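Local structure of lambda phage protein with carbohydrate-binding module (Shewanella oneidensis, 2A5Z) at residues T39-I44 / A65-L70; A51-M56 / I60-A65; Y177-S182 / V199-D204. The protein is of unknown function but binds magnesium and may recognise carbohydrate through a jelly-roll carbohydrate-binding module. All blocks are in the same frame, centred on the assembly; numbering follows the deposited sequence.

Contact 1 of 3, residues T39-I44 / A65-L70; sequences TLTTSI and ANNISL
T41 and N67 run past each other in opposite directions, so that the methyl of the threonine lies alongside the amide of the asparagine, CG2 of T41 3.4 Å from ND2 of N67. OG1 of T41 sits beside the backbone N (chi1 -55°), leaving CG2 anti to it and turning the hydroxyl to the N66 side. There the hydroxyl oxygen meets an aliphatic carbon: OG1 of T41 is 3.6 Å from CB of N66, and the two side chains cross at about a right angle. The amide end of N66 is engaged by strand 48-53, its ND2 hydrogen-bonded to the carbonyl oxygen of S52. Both asparagines occupy the corner positions of a type I' turn, A65 to I68, in the tight beta hairpin formed by strands 64-65 and 68-73; the backbone N of I68 closes it on the O of A65 at 2.9 Å. From this corner N67 reaches over to the loop that follows helix 31-38. Its ND2 donates to the carbonyl oxygen of T42 (3.0 Å, N-H...O 164°), in the carbonyl plane and nearly flush with the asparagine's own amide plane. One water donates to both OD1 of N67, at 2.7 Å, and the same T42 oxygen, which therefore accepts two bonds, while both ends of the N67 amide are tied to it, directly or through water. The T42 hydroxyl turns to the backbone N of Y50.

Contact 2 of 3, residues A51-M56 / I60-A65; sequences ASYDFM and IGLTSA. With MG (magnesium ion), chain F.
Y53 leaves strand 48-53 with CG anti to its backbone N (chi1 -178°), which swings the ring across to segment 60-65. CB itself points toward that segment. Beyond it, CG, CD1 and CE1 pass over the methyl of A65, with CD1 the closest at 3.7 Å from A65 CB. The methyl sits 3.9 Å from the ring centroid and 19° off the normal, a CH-pi contact displaced toward the rim. The opposite face carries the backbone N of F55, 3.3 Å above the ring plane, while CD2 of Y53 lies over the F55 ring. At the tip, OH meets CD2 of L62, 3.6 Å away, a methyl that approaches the ring obliquely. A hydrogen bond to the backbone N of M57 holds the hydroxyl end of the ring. Next in the chain, D54 forms a salt bridge through OD2 with R259 of the third subunit and chelates the magnesium ion through its O and OD1, each at 2.2 Å, with the carbonyl oxygens of F88, G89 and D247 among the other ligands. Beside this metal site, Y53 packs one sheet of the jelly-roll sandwich on the other.

Contact 3 of 3, residues Y177-S182 / V199-D204; sequences YALSTS and VTLYSD
The Y177 ring has a leucine methyl at its edge, CD2 of L179 lying in the ring plane, and a second methyl, CD2 of L201, approaching obliquely. This second methyl carries the contact from strand 197-203: CD2 of L201 is 3.8 Å from CD2 of Y177 and 3.7 Å from CD2 of L179. A single branch of one leucine thus touches two side chains that sit two residues apart in segment 177-182. The tyrosine comes from the end of strand 169-178 with CG anti to its backbone N (chi1 180°), which sends the ring toward L201; its axis and the L201 side chain cross at about a right angle. L179 reaches the same point differently. Its CB is not aimed at the other segment, but with CG anti to the carbonyl carbon (chi1 -53°) the side chain bends round and brings CD2 in. L201 sends CD2 alone into the meeting point. The cluster is continued by L153, which packs on L201, by I155 on L179, and by L209 and Y210 on Y177. With CA of Y177 and CA of L201 9.2 Å apart and the two segments joined through side chains alone, this is face-to-face packing of two antiparallel sheets, as in a jelly-roll beta sandwich.

How the contacts relate
Contacts 1 and 2 are neighbours, their centres about 9 Å apart. They share A65 and the hairpin of strands 64-65 and 68-73, and along the chain contact 2 falls within the span that contact 1 brackets. Contact 3 comes later, on the opposite side of the chain's centre, about 27 Å from contact 1 and about 24 Å from contact 2 between centres. Strand 48-53, in contact 2, and strand 197-203, in contact 3, belong to the six-strand sheet, while the hairpin and strand 169-178 belong to the larger one. Contacts 2 and 3 therefore each bridge the two sheets, one beside the magnesium site, the other well away from it. All three touch the third subunit.

Contact 1 of 3, residues T39-I44 / A65-L70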
# COMPACT_ATOMS: atom_id res chain seq x y z
N THR C 39 13.00 1.99 9.64
CA THR C 39 12.52 1.20 8.51
C THR C 39 11.20 1.71 7.94
O THR C 39 10.53 1.02 7.16
CB THR C 39 12.44 -0.31 8.88
OG1 THR C 39 11.51 -0.48 9.95
CG2 THR C 39 13.81 -0.84 9.30
N LEU C 40 10.84 2.94 8.29
CA LEU C 40 9.64 3.60 7.77
C LEU C 40 9.76 3.92 6.28
O LEU C 40 10.74 4.53 5.83
CB LEU C 40 9.33 4.87 8.59
CG LEU C 40 8.25 5.84 8.09
CD1 LEU C 40 6.88 5.19 8.09
CD2 LEU C 40 8.23 7.09 8.95
N THR C 41 8.76 3.49 5.52
CA THR C 41 8.69 3.70 4.07
C THR C 41 8.51 5.18 3.74
O THR C 41 7.64 5.84 4.29
CB THR C 41 7.51 2.90 3.47
OG1 THR C 41 7.63 1.52 3.82
CG2 THR C 41 7.45 3.03 1.95
N THR C 42 9.35 5.70 2.85
CA THR C 42 9.23 7.10 2.43
C THR C 42 7.87 7.33 1.76
O THR C 42 7.44 6.54 0.91
CB THR C 42 10.38 7.51 1.48
OG1 THR C 42 11.63 7.26 2.14
CG2 THR C 42 10.30 8.99 1.08
N SER C 43 7.18 8.39 2.18
CA SER C 43 6.00 8.88 1.46
C SER C 43 6.41 10.18 0.76
O SER C 43 6.70 10.19 -0.43
CB SER C 43 4.80 9.06 2.39
OG SER C 43 5.14 9.84 3.53
N ILE C 44 6.49 11.27 1.52
CA ILE C 44 6.97 12.53 0.97
C ILE C 44 8.47 12.68 1.29
O ILE C 44 8.87 12.69 2.45
CB ILE C 44 6.11 13.75 1.44
CG1 ILE C 44 6.70 15.07 0.95
CG2 ILE C 44 5.96 13.74 2.95
CD1 ILE C 44 5.93 16.30 1.41
N ALA C 65 4.08 -3.18 -3.13
CA ALA C 65 3.96 -2.97 -1.68
C ALA C 65 5.09 -2.05 -1.23
O ALA C 65 6.22 -2.21 -1.66
CB ALA C 65 4.06 -4.32 -0.94
N ASN C 66 4.77 -1.08 -0.38
CA ASN C 66 5.76 -0.13 0.16
C ASN C 66 6.70 0.47 -0.91
O ASN C 66 7.92 0.48 -0.73
CB ASN C 66 6.57 -0.78 1.29
CG ASN C 66 5.68 -1.45 2.33
OD1 ASN C 66 4.54 -1.04 2.55
ND2 ASN C 66 6.20 -2.50 2.97
N ASN C 67 6.11 0.95 -2.00
CA ASN C 67 6.83 1.57 -3.15
C ASN C 67 7.46 0.60 -4.16
O ASN C 67 7.87 1.02 -5.24
CB ASN C 67 7.90 2.59 -2.69
CG ASN C 67 7.31 3.77 -1.92
OD1 ASN C 67 6.13 4.10 -2.07
ND2 ASN C 67 8.14 4.42 -1.09
N ILE C 68 7.53 -0.68 -3.79
CA ILE C 68 8.29 -1.69 -4.54
C ILE C 68 7.37 -2.45 -5.48
O ILE C 68 6.32 -2.93 -5.06
CB ILE C 68 9.02 -2.68 -3.57
CG1 ILE C 68 10.05 -1.92 -2.72
CG2 ILE C 68 9.71 -3.83 -4.34
CD1 ILE C 68 10.23 -2.52 -1.33
N SER C 69 7.78 -2.55 -6.75
CA SER C 69 7.06 -3.31 -7.77
C SER C 69 7.23 -4.80 -7.52
O SER C 69 8.33 -5.24 -7.22
CB SER C 69 7.59 -2.99 -9.17
OG SER C 69 7.61 -1.59 -9.40
N LEU C 70 6.15 -5.57 -7.64
CA LEU C 70 6.20 -7.01 -7.44
C LEU C 70 5.62 -7.66 -8.68
O LEU C 70 4.41 -7.84 -8.80
CB LEU C 70 5.46 -7.42 -6.17
CG LEU C 70 5.95 -6.76 -4.87
CD1 LEU C 70 4.93 -6.97 -3.76
CD2 LEU C 70 7.34 -7.28 -4.47
O HOH W 1 5.07 6.30 -0.97

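Contact 2 of 3, residues A51-M56 / I60-A65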
# COMPACT_ATOMS: atom_id res chain seq x y z
N ALA C 51 12.64 2.17 1.39
CA ALA C 51 11.52 1.25 1.15
C ALA C 51 11.96 -0.18 1.45
O ALA C 51 13.10 -0.55 1.21
CB ALA C 51 11.01 1.36 -0.28
N SER C 52 11.05 -0.98 2.00
CA SER C 52 11.33 -2.39 2.24
C SER C 52 10.05 -3.20 2.18
O SER C 52 8.96 -2.68 2.41
CB SER C 52 12.01 -2.58 3.60
OG SER C 52 11.11 -2.32 4.65
N TYR C 53 10.18 -4.47 1.83
CA TYR C 53 9.05 -5.39 1.88
C TYR C 53 9.50 -6.76 2.39
O TYR C 53 10.55 -7.25 2.01
CB TYR C 53 8.33 -5.47 0.52
CG TYR C 53 7.13 -6.39 0.57
CD1 TYR C 53 6.10 -6.17 1.50
CD2 TYR C 53 7.04 -7.49 -0.28
CE1 TYR C 53 5.01 -7.03 1.57
CE2 TYR C 53 5.95 -8.35 -0.22
CZ TYR C 53 4.94 -8.10 0.71
OH TYR C 53 3.87 -8.95 0.79
N ASP C 54 8.70 -7.34 3.29
CA ASP C 54 9.07 -8.55 4.02
C ASP C 54 8.26 -9.79 3.59
O ASP C 54 8.31 -10.81 4.25
CB ASP C 54 8.91 -8.32 5.54
CG ASP C 54 9.92 -9.10 6.38
OD1 ASP C 54 10.66 -9.94 5.84
OD2 ASP C 54 9.99 -8.86 7.61
N PHE C 55 7.51 -9.67 2.50
CA PHE C 55 6.84 -10.82 1.86
C PHE C 55 5.94 -11.65 2.78
O PHE C 55 5.99 -12.88 2.76
CB PHE C 55 7.88 -11.69 1.13
CG PHE C 55 8.52 -10.98 -0.02
CD1 PHE C 55 7.98 -11.09 -1.31
CD2 PHE C 55 9.63 -10.17 0.18
CE1 PHE C 55 8.56 -10.41 -2.38
CE2 PHE C 55 10.22 -9.48 -0.88
CZ PHE C 55 9.68 -9.60 -2.16
N MSE C 56 5.09 -10.97 3.54
CA MSE C 56 4.11 -11.64 4.41
C MSE C 56 2.69 -11.60 3.86
O MSE C 56 1.83 -12.34 4.33
CB MSE C 56 4.17 -11.06 5.85
CG MSE C 56 3.36 -9.77 6.07
SE MSE C 56 4.06 -8.27 5.35
CE MSE C 56 5.21 -7.80 6.63
N ILE C 60 -1.69 -13.23 -4.33
CA ILE C 60 -2.60 -13.23 -5.50
C ILE C 60 -2.97 -11.80 -5.88
O ILE C 60 -3.58 -11.08 -5.08
CB ILE C 60 -3.91 -14.00 -5.23
CG1 ILE C 60 -3.63 -15.43 -4.75
CG2 ILE C 60 -4.82 -13.96 -6.49
CD1 ILE C 60 -3.64 -16.51 -5.82
N GLY C 61 -2.59 -11.40 -7.09
CA GLY C 61 -2.92 -10.07 -7.60
C GLY C 61 -2.19 -8.93 -6.91
O GLY C 61 -2.63 -7.78 -6.96
N LEU C 62 -1.06 -9.25 -6.26
CA LEU C 62 -0.27 -8.26 -5.53
C LEU C 62 0.87 -7.76 -6.41
O LEU C 62 1.85 -8.47 -6.63
CB LEU C 62 0.29 -8.85 -4.23
CG LEU C 62 1.12 -7.94 -3.31
CD1 LEU C 62 0.26 -6.85 -2.70
CD2 LEU C 62 1.80 -8.76 -2.21
N THR C 63 0.74 -6.53 -6.90
CA THR C 63 1.68 -6.01 -7.89
C THR C 63 2.64 -4.98 -7.34
O THR C 63 3.57 -4.56 -8.04
CB THR C 63 0.95 -5.45 -9.10
OG1 THR C 63 -0.01 -4.47 -8.67
CG2 THR C 63 0.26 -6.57 -9.87
N SER C 64 2.42 -4.56 -6.09
CA SER C 64 3.35 -3.68 -5.39
C SER C 64 3.08 -3.64 -3.89
O SER C 64 2.00 -4.02 -3.46
CB SER C 64 3.30 -2.25 -5.95
OG SER C 64 2.01 -1.68 -5.77
N ALA C 65 4.08 -3.18 -3.13
CA ALA C 65 3.96 -2.97 -1.68
C ALA C 65 5.09 -2.05 -1.23
O ALA C 65 6.22 -2.21 -1.66
CB ALA C 65 4.06 -4.32 -0.94
MG MG F . 10.12 -11.81 4.89

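Contact 3 of 3, residues Y177-S182 / V199-D204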
# COMPACT_ATOMS: atom_id res chain seq x y z
N TYR C 177 31.44 -17.85 -6.99
CA TYR C 177 31.33 -18.46 -5.68
C TYR C 177 30.25 -19.54 -5.80
O TYR C 177 29.13 -19.25 -6.19
CB TYR C 177 30.97 -17.40 -4.62
CG TYR C 177 30.83 -17.98 -3.24
CD1 TYR C 177 31.92 -18.06 -2.38
CD2 TYR C 177 29.60 -18.48 -2.79
CE1 TYR C 177 31.80 -18.61 -1.11
CE2 TYR C 177 29.47 -19.04 -1.54
CZ TYR C 177 30.56 -19.09 -0.69
OH TYR C 177 30.41 -19.66 0.55
N ALA C 178 30.60 -20.79 -5.48
CA ALA C 178 29.63 -21.89 -5.56
C ALA C 178 28.75 -21.96 -4.31
O ALA C 178 29.23 -22.03 -3.18
CB ALA C 178 30.33 -23.22 -5.84
N LEU C 179 27.44 -21.92 -4.53
CA LEU C 179 26.46 -21.87 -3.45
C LEU C 179 26.00 -23.26 -3.04
O LEU C 179 26.27 -24.24 -3.73
CB LEU C 179 25.24 -21.04 -3.88
CG LEU C 179 25.47 -19.63 -4.42
CD1 LEU C 179 24.21 -19.15 -5.11
CD2 LEU C 179 25.91 -18.65 -3.32
N SER C 180 25.30 -23.33 -1.91
CA SER C 180 24.69 -24.57 -1.45
C SER C 180 23.17 -24.47 -1.61
O SER C 180 22.61 -23.38 -1.51
CB SER C 180 25.05 -24.85 0.01
OG SER C 180 26.43 -25.18 0.15
N THR C 181 22.52 -25.61 -1.86
CA THR C 181 21.06 -25.68 -1.93
C THR C 181 20.44 -25.42 -0.55
O THR C 181 21.11 -25.55 0.47
CB THR C 181 20.55 -27.04 -2.47
OG1 THR C 181 21.09 -28.11 -1.68
CG2 THR C 181 20.92 -27.23 -3.93
N SER C 182 19.17 -25.02 -0.54
CA SER C 182 18.40 -24.77 0.69
C SER C 182 19.17 -23.98 1.76
O SER C 182 19.22 -24.37 2.93
CB SER C 182 17.89 -26.09 1.26
OG SER C 182 17.07 -26.74 0.31
N VAL C 199 28.90 -5.52 -5.46
CA VAL C 199 28.01 -6.50 -4.84
C VAL C 199 28.75 -7.32 -3.80
O VAL C 199 29.92 -7.68 -3.99
CB VAL C 199 27.32 -7.47 -5.85
CG1 VAL C 199 26.19 -6.77 -6.60
CG2 VAL C 199 28.33 -8.09 -6.81
N THR C 200 28.07 -7.60 -2.69
CA THR C 200 28.64 -8.42 -1.63
C THR C 200 27.64 -9.47 -1.22
O THR C 200 26.48 -9.16 -0.93
CB THR C 200 29.05 -7.57 -0.42
OG1 THR C 200 29.93 -6.53 -0.85
CG2 THR C 200 29.77 -8.42 0.63
N LEU C 201 28.10 -10.72 -1.22
CA LEU C 201 27.31 -11.85 -0.73
C LEU C 201 27.76 -12.24 0.68
O LEU C 201 28.96 -12.32 0.96
CB LEU C 201 27.44 -13.03 -1.69
CG LEU C 201 26.73 -14.34 -1.38
CD1 LEU C 201 25.23 -14.27 -1.70
CD2 LEU C 201 27.42 -15.47 -2.15
N TYR C 202 26.79 -12.45 1.57
CA TYR C 202 27.05 -12.81 2.95
C TYR C 202 26.33 -14.11 3.29
O TYR C 202 25.36 -14.51 2.62
CB TYR C 202 26.53 -11.73 3.92
CG TYR C 202 26.94 -10.30 3.62
CD1 TYR C 202 28.00 -9.70 4.30
CD2 TYR C 202 26.24 -9.54 2.68
CE1 TYR C 202 28.37 -8.38 4.05
CE2 TYR C 202 26.60 -8.21 2.41
CZ TYR C 202 27.67 -7.64 3.10
OH TYR C 202 28.03 -6.34 2.84
N SER C 203 26.79 -14.76 4.36
CA SER C 203 26.05 -15.86 4.95
C SER C 203 24.85 -15.29 5.71
O SER C 203 24.72 -14.06 5.87
CB SER C 203 26.95 -16.62 5.92
OG SER C 203 27.15 -15.86 7.10
N ASP C 204 23.98 -16.17 6.20
CA ASP C 204 22.79 -15.74 6.95
C ASP C 204 23.12 -15.05 8.29
O ASP C 204 22.25 -14.41 8.89
CB ASP C 204 21.83 -16.91 7.18
CG ASP C 204 20.39 -16.47 7.37
OD1 ASP C 204 20.04 -15.34 6.94
OD2 ASP C 204 19.59 -17.25 7.94